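Local coordinates for laccase (Botrytis aclada, PDB 3SQR), which oxidises phenolic substrates such as hydroquinones with its copper ions, reducing dioxygen to water, and probably takes part in lignin breakdown, at residues R129-T143 with F514-C526. Numbering follows the deposited sequence.
Sequences RQLGSLEYDGVPGVT and FKLDNPGSWLLHC. With CU (copper (II) ion), chain E; CU (copper (II) ion), chain D.
Leu134 packs on the start of strand 520-526 and on the Trp522 indole. CB approaches the outer corner of the indole at CH2; with CG anti to the backbone N (chi1 161°), the two methyls lie along the backbone, CD1 at Ser521 N and CD2 at Gly520 CA, the latter 3.7 Å away. CD1 sits over one face of the six-membered ring, 3.8 Å from its centroid, a CH-pi contact; Ser521 N beside it is a buried amide with no polar partner in the model, and Ser521 OG is near. The indole is held in turn by Trp522 NE1, which gives a 2.7 Å hydrogen bond to Asn518 O, close to the ring plane. At the far rim Asp137 presents OD2 to Trp522 CZ3, carboxylate and ring planes 78° apart.

Here a loop of the first cupredoxin-like domain packs on the copper-bearing strand of the third, beside the type 3 copper site typical of multicopper oxidases. His525 NE2 binds one copper, completed by His170, His468 and a water; Cys526 SG binds the type 1 copper with His463 and His531. Asp137 OD2 also accepts from His468 ND1, making it a second-shell partner of the site, and a water joins OD2 to Ser521 O and Leu523 N.

Further along, Val139 CG1 meets Leu523 CD2 at 3.8 Å. At the other end, the extended Arg129 brings NH2 to Asp517 OD2 (3.1 Å), a salt bridge whose hydrogen bond is weak; NH1 goes to Tyr59 O. Asn518 ND2 donates a weak bond to Arg129 O; the stronger polar partner of its side chain is Gly469.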
# COMPACT_ATOMS: atom_id res chain seq x y z
N ARG A 129 -12.24 0.85 -0.37
CA ARG A 129 -13.13 0.02 0.45
C ARG A 129 -13.83 -1.07 -0.36
O ARG A 129 -14.05 -2.14 0.16
CB ARG A 129 -14.14 0.94 1.07
CG ARG A 129 -14.95 0.31 2.10
CD ARG A 129 -16.01 1.27 2.54
NE ARG A 129 -16.75 0.77 3.71
CZ ARG A 129 -17.74 1.46 4.29
NH1 ARG A 129 -18.10 2.60 3.78
NH2 ARG A 129 -18.32 1.04 5.39
N GLN A 130 -14.18 -0.77 -1.62
CA GLN A 130 -14.91 -1.65 -2.50
C GLN A 130 -16.21 -2.15 -1.89
O GLN A 130 -16.59 -3.28 -2.12
CB GLN A 130 -14.04 -2.87 -2.88
CG GLN A 130 -12.68 -2.49 -3.54
CD GLN A 130 -12.82 -1.93 -4.92
OE1 GLN A 130 -13.93 -1.82 -5.46
NE2 GLN A 130 -11.70 -1.58 -5.53
N LEU A 131 -16.89 -1.29 -1.20
CA LEU A 131 -18.27 -1.59 -0.71
C LEU A 131 -19.18 -1.93 -1.89
O LEU A 131 -19.39 -1.12 -2.80
CB LEU A 131 -18.77 -0.44 0.12
CG LEU A 131 -20.15 -0.54 0.75
CD1 LEU A 131 -20.20 -1.74 1.61
CD2 LEU A 131 -20.43 0.77 1.56
N GLY A 132 -19.63 -3.20 -1.94
CA GLY A 132 -20.44 -3.66 -3.05
C GLY A 132 -19.73 -3.90 -4.36
O GLY A 132 -20.37 -4.10 -5.43
N SER A 133 -18.40 -3.85 -4.34
CA SER A 133 -17.65 -4.12 -5.52
C SER A 133 -16.46 -5.05 -5.23
O SER A 133 -15.37 -4.91 -5.80
CB SER A 133 -17.20 -2.82 -6.18
OG SER A 133 -16.51 -2.04 -5.21
N LEU A 134 -16.70 -6.03 -4.36
CA LEU A 134 -15.70 -6.96 -3.90
C LEU A 134 -14.91 -7.53 -5.06
O LEU A 134 -13.69 -7.73 -4.99
CB LEU A 134 -16.45 -8.14 -3.21
CG LEU A 134 -15.62 -9.39 -3.09
CD1 LEU A 134 -14.50 -9.25 -2.04
CD2 LEU A 134 -16.61 -10.58 -2.67
N GLU A 135 -15.61 -7.78 -6.17
CA GLU A 135 -15.03 -8.47 -7.28
C GLU A 135 -14.03 -7.62 -8.09
O GLU A 135 -13.38 -8.09 -8.99
CB GLU A 135 -16.13 -9.01 -8.19
CG GLU A 135 -16.86 -7.99 -8.95
CD GLU A 135 -17.97 -7.19 -8.19
OE1 GLU A 135 -18.20 -7.38 -6.94
OE2 GLU A 135 -18.64 -6.41 -8.90
N TYR A 136 -13.83 -6.38 -7.66
CA TYR A 136 -12.91 -5.51 -8.31
C TYR A 136 -11.80 -5.07 -7.34
O TYR A 136 -11.00 -4.18 -7.67
CB TYR A 136 -13.65 -4.31 -8.90
CG TYR A 136 -14.61 -4.75 -10.00
CD1 TYR A 136 -14.13 -5.50 -11.09
CD2 TYR A 136 -15.96 -4.50 -9.91
CE1 TYR A 136 -14.95 -5.93 -12.08
CE2 TYR A 136 -16.82 -4.90 -10.92
CZ TYR A 136 -16.31 -5.65 -11.97
OH TYR A 136 -17.15 -6.11 -12.99
N ASP A 137 -11.68 -5.78 -6.22
CA ASP A 137 -10.58 -5.54 -5.29
C ASP A 137 -9.20 -5.90 -5.82
O ASP A 137 -8.17 -5.41 -5.34
CB ASP A 137 -10.86 -6.22 -3.96
CG ASP A 137 -9.96 -5.77 -2.87
OD1 ASP A 137 -9.76 -4.51 -2.72
OD2 ASP A 137 -9.48 -6.63 -2.11
N GLY A 138 -9.16 -6.79 -6.81
CA GLY A 138 -7.94 -7.14 -7.52
C GLY A 138 -6.99 -8.05 -6.82
O GLY A 138 -5.83 -8.08 -7.17
N VAL A 139 -7.49 -8.97 -5.95
CA VAL A 139 -6.62 -9.90 -5.30
C VAL A 139 -6.79 -11.24 -6.04
O VAL A 139 -7.84 -11.83 -5.86
CB VAL A 139 -6.93 -10.14 -3.88
CG1 VAL A 139 -5.96 -11.10 -3.22
CG2 VAL A 139 -6.85 -8.71 -3.11
N PRO A 140 -5.77 -11.67 -6.73
CA PRO A 140 -5.90 -12.94 -7.46
C PRO A 140 -5.93 -14.07 -6.47
O PRO A 140 -5.15 -14.08 -5.50
CB PRO A 140 -4.65 -12.95 -8.34
CG PRO A 140 -3.64 -12.21 -7.56
CD PRO A 140 -4.38 -11.20 -6.73
N GLY A 141 -6.81 -15.05 -6.70
CA GLY A 141 -6.99 -16.08 -5.71
C GLY A 141 -7.99 -15.77 -4.63
O GLY A 141 -8.37 -16.65 -3.85
N VAL A 142 -8.35 -14.49 -4.47
CA VAL A 142 -9.38 -14.13 -3.50
C VAL A 142 -10.60 -13.51 -4.17
O VAL A 142 -11.74 -14.00 -4.00
CB VAL A 142 -8.82 -13.18 -2.43
CG1 VAL A 142 -9.99 -12.68 -1.49
CG2 VAL A 142 -7.58 -13.78 -1.67
N THR A 143 -10.41 -12.41 -4.92
CA THR A 143 -11.57 -11.69 -5.52
C THR A 143 -11.71 -11.86 -7.02
O THR A 143 -12.68 -11.42 -7.65
CB THR A 143 -11.52 -10.19 -5.19
OG1 THR A 143 -10.37 -9.65 -5.80
CG2 THR A 143 -11.47 -9.97 -3.69
N PHE A 514 -12.44 -3.63 13.15
CA PHE A 514 -13.25 -3.09 12.06
C PHE A 514 -14.67 -3.63 12.18
O PHE A 514 -14.90 -4.56 12.94
CB PHE A 514 -12.63 -3.45 10.71
CG PHE A 514 -12.40 -4.92 10.51
CD1 PHE A 514 -11.21 -5.52 10.91
CD2 PHE A 514 -13.35 -5.71 9.85
CE1 PHE A 514 -11.01 -6.82 10.75
CE2 PHE A 514 -13.10 -7.04 9.62
CZ PHE A 514 -11.92 -7.59 10.06
N LYS A 515 -15.60 -2.91 11.59
CA LYS A 515 -17.02 -3.21 11.66
C LYS A 515 -17.42 -4.15 10.56
O LYS A 515 -16.91 -4.08 9.41
CB LYS A 515 -17.80 -1.92 11.56
CG LYS A 515 -19.24 -2.10 11.99
CD LYS A 515 -19.92 -0.82 12.12
CE LYS A 515 -21.37 -1.08 12.56
NZ LYS A 515 -22.11 0.19 12.49
N LEU A 516 -18.36 -5.04 10.88
CA LEU A 516 -18.91 -5.92 9.89
C LEU A 516 -19.84 -5.13 8.99
O LEU A 516 -21.04 -5.07 9.21
CB LEU A 516 -19.63 -7.10 10.61
CG LEU A 516 -18.68 -8.23 11.05
CD1 LEU A 516 -17.44 -7.72 11.64
CD2 LEU A 516 -19.39 -9.21 12.03
N ASP A 517 -19.25 -4.49 7.97
CA ASP A 517 -19.98 -3.51 7.18
C ASP A 517 -19.75 -3.68 5.67
O ASP A 517 -20.20 -2.86 4.86
CB ASP A 517 -19.62 -2.09 7.64
CG ASP A 517 -18.16 -1.75 7.39
OD1 ASP A 517 -17.50 -2.56 6.72
OD2 ASP A 517 -17.70 -0.71 7.90
N ASN A 518 -19.08 -4.76 5.26
CA ASN A 518 -18.69 -4.90 3.93
C ASN A 518 -18.57 -6.37 3.61
O ASN A 518 -17.48 -6.95 3.69
CB ASN A 518 -17.33 -4.25 3.68
CG ASN A 518 -17.05 -4.03 2.22
OD1 ASN A 518 -17.85 -4.38 1.37
ND2 ASN A 518 -15.90 -3.41 1.92
N PRO A 519 -19.71 -7.01 3.34
CA PRO A 519 -19.56 -8.44 3.00
C PRO A 519 -18.60 -8.70 1.86
O PRO A 519 -18.60 -7.97 0.84
CB PRO A 519 -20.99 -8.82 2.61
CG PRO A 519 -21.82 -7.87 3.29
CD PRO A 519 -21.09 -6.54 3.34
N GLY A 520 -17.83 -9.76 1.97
CA GLY A 520 -16.80 -10.08 0.97
C GLY A 520 -15.71 -10.97 1.53
O GLY A 520 -15.79 -11.52 2.61
N SER A 521 -14.68 -11.09 0.74
CA SER A 521 -13.56 -11.89 1.09
C SER A 521 -12.38 -10.96 1.04
O SER A 521 -11.94 -10.57 -0.04
CB SER A 521 -13.41 -12.99 0.08
OG SER A 521 -13.39 -12.47 -1.23
N TRP A 522 -11.86 -10.67 2.22
CA TRP A 522 -10.89 -9.61 2.43
C TRP A 522 -9.54 -10.12 2.89
O TRP A 522 -9.40 -10.65 3.97
CB TRP A 522 -11.47 -8.60 3.40
CG TRP A 522 -12.78 -8.12 2.96
CD1 TRP A 522 -13.98 -8.22 3.61
CD2 TRP A 522 -13.06 -7.45 1.75
NE1 TRP A 522 -14.95 -7.69 2.91
CE2 TRP A 522 -14.46 -7.16 1.76
CE3 TRP A 522 -12.30 -6.97 0.69
CZ2 TRP A 522 -15.08 -6.46 0.76
CZ3 TRP A 522 -12.94 -6.27 -0.34
CH2 TRP A 522 -14.33 -6.05 -0.30
N LEU A 523 -8.56 -9.92 2.06
CA LEU A 523 -7.20 -10.33 2.35
C LEU A 523 -6.59 -9.44 3.45
O LEU A 523 -6.86 -8.23 3.52
CB LEU A 523 -6.35 -10.23 1.09
CG LEU A 523 -4.92 -10.78 1.20
CD1 LEU A 523 -4.99 -12.34 1.41
CD2 LEU A 523 -4.11 -10.44 -0.02
N LEU A 524 -5.82 -10.05 4.34
CA LEU A 524 -5.01 -9.29 5.28
C LEU A 524 -3.62 -9.91 5.19
O LEU A 524 -3.48 -11.11 5.19
CB LEU A 524 -5.54 -9.40 6.70
CG LEU A 524 -4.61 -8.80 7.77
CD1 LEU A 524 -5.44 -8.16 8.88
CD2 LEU A 524 -3.62 -9.88 8.28
N HIS A 525 -2.60 -9.09 5.05
CA HIS A 525 -1.29 -9.60 4.81
C HIS A 525 -0.23 -8.61 5.14
O HIS A 525 -0.50 -7.41 5.21
CB HIS A 525 -1.14 -10.01 3.35
CG HIS A 525 -1.23 -8.87 2.41
ND1 HIS A 525 -0.12 -8.30 1.81
CD2 HIS A 525 -2.29 -8.16 1.97
CE1 HIS A 525 -0.51 -7.34 1.00
NE2 HIS A 525 -1.82 -7.21 1.10
N CYS A 526 0.96 -9.13 5.40
CA CYS A 526 2.16 -8.29 5.44
C CYS A 526 2.42 -7.77 4.02
O CYS A 526 2.34 -8.53 3.03
CB CYS A 526 3.36 -9.10 5.91
SG CYS A 526 4.78 -8.07 5.95
CU CU E . -3.09 -6.34 -0.17
CU CU D . 6.37 -9.19 7.05
O HOH W 1 -15.59 -1.32 5.29
O HOH W 2 -17.85 -5.76 -1.35
O HOH W 3 -20.11 -4.81 0.23
O HOH W 4 -9.53 -9.02 -0.69
O HOH W 5 -1.89 -4.85 -1.00